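Local coordinates for protein PCF11 (Saccharomyces cerevisiae, PDB 2BF0) that probably binds the C-terminal domain of RNA polymerase II through its helical CTD-interacting domain (CID), a role in transcription, at residues 94-99 with 137-142; 51-56 with 85-90. All coordinates share one frame; numbering follows the deposited sequence.

Contact 1 of 2, residues 94-99 with 137-142. With CA (calcium ion), chain B.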
loop_
_atom_site.group_PDB
_atom_site.type_symbol
_atom_site.label_atom_id
_atom_site.label_comp_id
_atom_site.label_asym_id
_atom_site.label_seq_id
_atom_site.Cartn_x
_atom_site.Cartn_y
_atom_site.Cartn_z
ATOM N N LEU A 94 -3.843 -5.330 -7.110
ATOM C CA LEU A 94 -2.543 -5.551 -6.514
ATOM C C LEU A 94 -2.680 -6.379 -5.244
ATOM O O LEU A 94 -1.865 -7.262 -4.978
ATOM C CB LEU A 94 -1.817 -4.233 -6.278
ATOM C CG LEU A 94 -1.288 -3.726 -7.628
ATOM C CD1 LEU A 94 -0.280 -2.607 -7.464
ATOM C CD2 LEU A 94 -0.656 -4.866 -8.418
ATOM N N TYR A 95 -3.757 -6.121 -4.512
ATOM C CA TYR A 95 -4.058 -6.816 -3.289
ATOM C C TYR A 95 -4.356 -8.292 -3.535
ATOM O O TYR A 95 -3.788 -9.152 -2.875
ATOM C CB TYR A 95 -5.235 -6.160 -2.594
ATOM C CG TYR A 95 -5.540 -6.740 -1.243
ATOM C CD1 TYR A 95 -5.102 -6.113 -0.097
ATOM C CD2 TYR A 95 -6.255 -7.923 -1.109
ATOM C CE1 TYR A 95 -5.381 -6.635 1.157
ATOM C CE2 TYR A 95 -6.531 -8.467 0.138
ATOM C CZ TYR A 95 -6.095 -7.799 1.269
ATOM O OH TYR A 95 -6.367 -8.274 2.532
ATOM N N LYS A 96 -5.235 -8.568 -4.493
ATOM C CA LYS A 96 -5.593 -9.933 -4.888
ATOM C C LYS A 96 -4.371 -10.760 -5.263
ATOM O O LYS A 96 -4.134 -11.832 -4.687
ATOM C CB LYS A 96 -6.571 -9.901 -6.062
ATOM C CG LYS A 96 -6.771 -11.234 -6.793
ATOM C CD LYS A 96 -8.265 -11.409 -7.210
ATOM C CE LYS A 96 -8.499 -12.753 -7.904
ATOM N NZ LYS A 96 -9.788 -12.794 -8.713
ATOM N N ARG A 97 -3.595 -10.263 -6.220
ATOM C CA ARG A 97 -2.430 -10.997 -6.682
ATOM C C ARG A 97 -1.435 -11.284 -5.551
ATOM O O ARG A 97 -0.845 -12.370 -5.481
ATOM C CB ARG A 97 -1.694 -10.247 -7.806
ATOM C CG ARG A 97 -0.461 -10.987 -8.314
ATOM C CD ARG A 97 0.494 -10.164 -9.216
ATOM N NE ARG A 97 1.808 -10.790 -9.463
ATOM C CZ ARG A 97 2.720 -10.289 -10.288
ATOM N NH1 ARG A 97 2.464 -9.166 -10.943
ATOM N NH2 ARG A 97 3.894 -10.900 -10.461
ATOM N N THR A 98 -1.247 -10.300 -4.678
ATOM C CA THR A 98 -0.307 -10.432 -3.578
ATOM C C THR A 98 -0.802 -11.529 -2.676
ATOM O O THR A 98 -0.054 -12.448 -2.334
ATOM C CB THR A 98 -0.241 -9.111 -2.808
ATOM O OG1 THR A 98 0.354 -8.114 -3.649
ATOM C CG2 THR A 98 0.674 -9.227 -1.592
ATOM N N TYR A 99 -2.071 -11.435 -2.296
ATOM C CA TYR A 99 -2.698 -12.472 -1.463
ATOM C C TYR A 99 -2.487 -13.876 -2.024
ATOM O O TYR A 99 -2.148 -14.806 -1.282
ATOM C CB TYR A 99 -4.202 -12.207 -1.351
ATOM C CG TYR A 99 -4.967 -13.042 -0.346
ATOM C CD1 TYR A 99 -5.262 -12.531 0.902
ATOM C CD2 TYR A 99 -5.474 -14.312 -0.669
ATOM C CE1 TYR A 99 -5.989 -13.254 1.819
ATOM C CE2 TYR A 99 -6.232 -15.043 0.264
ATOM C CZ TYR A 99 -6.475 -14.497 1.502
ATOM O OH TYR A 99 -7.214 -15.138 2.470
ATOM N N GLU A 137 -13.209 -7.206 -0.152
ATOM C CA GLU A 137 -14.053 -7.906 0.802
ATOM C C GLU A 137 -14.721 -9.135 0.154
ATOM O O GLU A 137 -14.678 -10.254 0.693
ATOM C CB GLU A 137 -15.114 -6.939 1.317
ATOM C CG GLU A 137 -15.659 -7.237 2.693
ATOM C CD GLU A 137 -16.859 -6.377 3.027
ATOM O OE1 GLU A 137 -17.937 -6.596 2.424
ATOM O OE2 GLU A 137 -16.737 -5.476 3.888
ATOM N N GLN A 138 -15.320 -8.913 -1.013
ATOM C CA GLN A 138 -15.980 -9.990 -1.738
ATOM C C GLN A 138 -14.952 -11.049 -2.114
ATOM O O GLN A 138 -15.228 -12.236 -2.004
ATOM C CB GLN A 138 -16.759 -9.454 -2.955
ATOM C CG GLN A 138 -17.908 -8.548 -2.581
ATOM C CD GLN A 138 -18.923 -9.254 -1.701
ATOM O OE1 GLN A 138 -19.122 -10.457 -1.828
ATOM N NE2 GLN A 138 -19.564 -8.511 -0.804
ATOM N N PHE A 139 -13.758 -10.624 -2.519
ATOM C CA PHE A 139 -12.671 -11.573 -2.775
ATOM C C PHE A 139 -12.317 -12.375 -1.522
ATOM O O PHE A 139 -12.118 -13.570 -1.586
ATOM C CB PHE A 139 -11.409 -10.852 -3.246
ATOM C CG PHE A 139 -10.163 -11.715 -3.228
ATOM C CD1 PHE A 139 -9.983 -12.730 -4.162
ATOM C CD2 PHE A 139 -9.174 -11.498 -2.300
ATOM C CE1 PHE A 139 -8.806 -13.521 -4.165
ATOM C CE2 PHE A 139 -8.000 -12.270 -2.291
ATOM C CZ PHE A 139 -7.815 -13.285 -3.218
ATOM N N LEU A 140 -12.215 -11.710 -0.384
ATOM C CA LEU A 140 -11.853 -12.416 0.839
ATOM C C LEU A 140 -12.956 -13.383 1.256
ATOM O O LEU A 140 -12.694 -14.437 1.809
ATOM C CB LEU A 140 -11.528 -11.440 1.970
ATOM C CG LEU A 140 -10.202 -10.689 1.810
ATOM C CD1 LEU A 140 -9.949 -9.791 3.012
ATOM C CD2 LEU A 140 -9.046 -11.660 1.604
ATOM N N ILE A 141 -14.193 -13.026 0.956
ATOM C CA ILE A 141 -15.315 -13.876 1.302
ATOM C C ILE A 141 -15.228 -15.213 0.568
ATOM O O ILE A 141 -15.352 -16.273 1.180
ATOM C CB ILE A 141 -16.638 -13.128 1.013
ATOM C CG1 ILE A 141 -16.887 -12.115 2.126
ATOM C CG2 ILE A 141 -17.800 -14.097 0.873
ATOM C CD1 ILE A 141 -18.006 -11.143 1.845
ATOM N N LYS A 142 -14.955 -15.139 -0.730
ATOM C CA LYS A 142 -14.874 -16.305 -1.600
ATOM C C LYS A 142 -13.558 -17.080 -1.483
ATOM O O LYS A 142 -13.486 -18.222 -1.915
ATOM C CB LYS A 142 -15.017 -15.874 -3.077
ATOM C CG LYS A 142 -16.447 -15.499 -3.567
ATOM C CD LYS A 142 -16.403 -15.123 -5.066
ATOM C CE LYS A 142 -17.759 -14.617 -5.590
ATOM N NZ LYS A 142 -17.785 -14.420 -7.082
HETATM CA CA CA B . -11.681 -15.955 3.087
#
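The backbone carbonyl of L140 binds a calcium ion, O to metal 2.2 Å, and A143 O supplies a second ligand to the same ion at the end of the chain. L140 belongs to the last helix of the all-helical CID, 132-142, which packs against helix 83-101; the local axes of 94-99 and 137-142 run 11.0 Å apart at 24°, nearly parallel. That separation is spanned by side chains, chiefly F139. Its ring presents an edge to the face of Y99 in a T-shaped (edge-to-face) pair, with centroids 5.2 Å apart and planes at 83°, and F139 CZ comes within 3.6 Å of Y99 CD2. The Y99 torsion places CG anti to the backbone N (chi1 -170°), which sends the ring across to the other helix. K96 CG lies over one face of the F139 ring, offset toward the rim, and K96 CD is 3.7 Å from F139 CD1. CG, CD and CE of K96, in a chain bent at chi2, all meet the ring. F139 has the largest share of this interface; F92 and L100, on the same helix as K96, also touch it. L140 serves a second role here: while its carbonyl faces the metal, its methyl groups face the tyrosines. L140 CD2 approaches the Y99 ring obliquely, 3.5 Å from Y99 CE1, and also lies near the plane of the Y95 ring, at its edge. The other methyl carbon, L140 CD1, lies 3.9 Å from Y95 OH.

Contact 2 of 2, residues 51-56 with 85-90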
loop_
_atom_site.group_PDB
_atom_site.type_symbol
_atom_site.label_atom_id
_atom_site.label_comp_id
_atom_site.label_asym_id
_atom_site.label_seq_id
_atom_site.Cartn_x
_atom_site.Cartn_y
_atom_site.Cartn_z
ATOM N N ASP A 51 3.293 5.042 -8.799
ATOM C CA ASP A 51 3.816 4.162 -9.831
ATOM C C ASP A 51 4.908 3.289 -9.248
ATOM O O ASP A 51 4.974 2.090 -9.511
ATOM C CB ASP A 51 4.446 4.957 -10.984
ATOM C CG ASP A 51 3.425 5.436 -12.000
ATOM O OD1 ASP A 51 2.232 5.077 -11.888
ATOM O OD2 ASP A 51 3.741 6.187 -12.951
ATOM N N ALA A 52 5.801 3.907 -8.493
ATOM C CA ALA A 52 6.954 3.197 -7.946
ATOM C C ALA A 52 6.594 2.169 -6.857
ATOM O O ALA A 52 7.167 1.077 -6.828
ATOM C CB ALA A 52 7.997 4.187 -7.421
ATOM N N ILE A 53 5.680 2.526 -5.957
ATOM C CA ILE A 53 5.227 1.589 -4.927
ATOM C C ILE A 53 4.505 0.391 -5.572
ATOM O O ILE A 53 4.718 -0.763 -5.174
ATOM C CB ILE A 53 4.258 2.276 -3.936
ATOM C CG1 ILE A 53 4.940 3.393 -3.136
ATOM C CG2 ILE A 53 3.573 1.241 -3.023
ATOM C CD1 ILE A 53 5.839 2.926 -2.049
ATOM N N GLU A 54 3.649 0.667 -6.557
ATOM C CA GLU A 54 2.876 -0.394 -7.222
ATOM C C GLU A 54 3.804 -1.327 -7.965
ATOM O O GLU A 54 3.644 -2.555 -7.914
ATOM C CB GLU A 54 1.813 0.170 -8.165
ATOM C CG GLU A 54 0.816 1.095 -7.471
ATOM C CD GLU A 54 -0.525 1.223 -8.188
ATOM O OE1 GLU A 54 -0.635 0.803 -9.359
ATOM O OE2 GLU A 54 -1.484 1.748 -7.568
ATOM N N SER A 55 4.806 -0.742 -8.621
ATOM C CA SER A 55 5.769 -1.533 -9.358
ATOM C C SER A 55 6.455 -2.485 -8.388
ATOM O O SER A 55 6.598 -3.684 -8.657
ATOM C CB SER A 55 6.792 -0.622 -10.037
ATOM O OG SER A 55 7.591 -1.347 -10.951
ATOM N N ARG A 56 6.881 -1.941 -7.252
ATOM C CA ARG A 56 7.559 -2.727 -6.240
ATOM C C ARG A 56 6.651 -3.860 -5.757
ATOM O O ARG A 56 7.057 -5.025 -5.740
ATOM C CB ARG A 56 7.996 -1.827 -5.083
ATOM C CG ARG A 56 8.743 -2.537 -3.954
ATOM C CD ARG A 56 10.013 -3.254 -4.383
ATOM N NE ARG A 56 10.946 -3.391 -3.264
ATOM C CZ ARG A 56 12.072 -4.095 -3.301
ATOM N NH1 ARG A 56 12.412 -4.752 -4.402
ATOM N NH2 ARG A 56 12.857 -4.144 -2.233
ATOM N N ILE A 85 -6.745 8.504 -3.519
ATOM C CA ILE A 85 -7.407 8.433 -4.817
ATOM C C ILE A 85 -6.570 7.693 -5.837
ATOM O O ILE A 85 -7.066 6.817 -6.527
ATOM C CB ILE A 85 -7.735 9.834 -5.360
ATOM C CG1 ILE A 85 -8.523 10.624 -4.324
ATOM C CG2 ILE A 85 -8.592 9.728 -6.620
ATOM C CD1 ILE A 85 -9.882 10.010 -4.054
ATOM N N TYR A 86 -5.289 8.029 -5.925
ATOM C CA TYR A 86 -4.435 7.402 -6.911
ATOM C C TYR A 86 -4.291 5.898 -6.660
ATOM O O TYR A 86 -4.440 5.100 -7.591
ATOM C CB TYR A 86 -3.062 8.091 -7.001
ATOM C CG TYR A 86 -3.131 9.520 -7.524
ATOM C CD1 TYR A 86 -1.984 10.250 -7.818
ATOM C CD2 TYR A 86 -4.361 10.136 -7.715
ATOM C CE1 TYR A 86 -2.069 11.559 -8.298
ATOM C CE2 TYR A 86 -4.458 11.425 -8.180
ATOM C CZ TYR A 86 -3.319 12.137 -8.473
ATOM O OH TYR A 86 -3.484 13.425 -8.936
ATOM N N PHE A 87 -4.010 5.510 -5.416
ATOM C CA PHE A 87 -3.798 4.098 -5.097
ATOM C C PHE A 87 -5.071 3.258 -5.267
ATOM O O PHE A 87 -4.983 2.076 -5.588
ATOM C CB PHE A 87 -3.242 3.922 -3.684
ATOM C CG PHE A 87 -1.759 4.099 -3.577
ATOM C CD1 PHE A 87 -1.226 5.015 -2.693
ATOM C CD2 PHE A 87 -0.899 3.329 -4.325
ATOM C CE1 PHE A 87 0.145 5.154 -2.563
ATOM C CE2 PHE A 87 0.462 3.468 -4.194
ATOM C CZ PHE A 87 0.978 4.383 -3.311
ATOM N N SER A 88 -6.233 3.878 -5.033
ATOM C CA SER A 88 -7.550 3.257 -5.217
ATOM C C SER A 88 -7.707 2.496 -6.516
ATOM O O SER A 88 -8.324 1.428 -6.558
ATOM C CB SER A 88 -8.633 4.334 -5.243
ATOM O OG SER A 88 -9.085 4.654 -3.943
ATOM N N ARG A 89 -7.189 3.095 -7.583
ATOM C CA ARG A 89 -7.282 2.560 -8.939
ATOM C C ARG A 89 -6.784 1.128 -9.125
ATOM O O ARG A 89 -7.418 0.343 -9.821
ATOM C CB ARG A 89 -6.597 3.507 -9.940
ATOM C CG ARG A 89 -7.192 4.908 -9.923
ATOM C CD ARG A 89 -6.305 6.003 -10.554
ATOM N NE ARG A 89 -7.020 7.276 -10.641
ATOM C CZ ARG A 89 -6.461 8.445 -10.959
ATOM N NH1 ARG A 89 -5.161 8.514 -11.220
ATOM N NH2 ARG A 89 -7.206 9.551 -11.018
ATOM N N ASN A 90 -5.646 0.788 -8.532
ATOM C CA ASN A 90 -5.116 -0.559 -8.697
ATOM C C ASN A 90 -5.151 -1.377 -7.410
ATOM O O ASN A 90 -4.686 -2.516 -7.393
ATOM C CB ASN A 90 -3.684 -0.503 -9.251
ATOM C CG ASN A 90 -3.630 0.013 -10.680
ATOM O OD1 ASN A 90 -4.361 -0.464 -11.550
ATOM N ND2 ASN A 90 -2.742 0.972 -10.936
HETATM O O HOH W 1 -2.599 0.543 -5.391
HETATM O O HOH W 2 -3.546 2.774 -8.566
#
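Within the helical CID, helices 48-59 and 83-101 run in similar directions, their local axes 10.9 Å apart and crossing at -30°. Polar and apolar contacts are joined at neighbouring residues. On the apolar side, I53 meets the rim of the F87 ring, I53 CB to F87 CZ 3.9 Å, the two side chains crossing at about a right angle; L72 of helix 65-78 touches both I53 and F87. On the polar side, E54 has CG anti to its carbonyl carbon (chi1 -58°) and extends from there, carrying its carboxylate to N90. N90 ND2 donates to the syn lone pair of E54 OE1 at 2.6 Å, but the bond is bent, 136° at the hydrogen, and the acceptor is tilted out of the amide plane. The second oxygen, E54 OE2, lies at the edge of the F87 ring, 3.7 Å from F87 CD2. E54 OE2 also accepts from water 1 at 2.7 Å, and that water donates to F87 O at 2.8 Å, a bridge from side chain to backbone. Water 2 lies near OE2 and Y86 O, though acceptors there outnumber its protons. Replacing E54 with an alanine would probably leave N90 ND2 without this acceptor and release water 1 from its side-chain partner. The carboxylate is held by an amide and water rather than by a cationic partner across the contact, so its charge is probably stabilised by hydrogen bonding.

Overall arrangement
Helix 83-101 takes part in both contacts: its 85-90 portion faces helix 48-59 in contact 2, and its 94-99 portion faces helix 132-142 in contact 1. Their centres are about 16 Å apart, and they meet where L94 CD1 packs 3.5 Å from E54 CB. Contact 2 lies nearer the middle of the chain, its centre about 8 Å from the chain's centre against about 14 Å for contact 1, yet both are only partly buried. Their chemistry does not simply follow depth. The more central contact combines I53-F87 packing with a carboxylate, an amide and bridging water, whereas the peripheral one is aromatic and aliphatic, with a metal bound at the chain end.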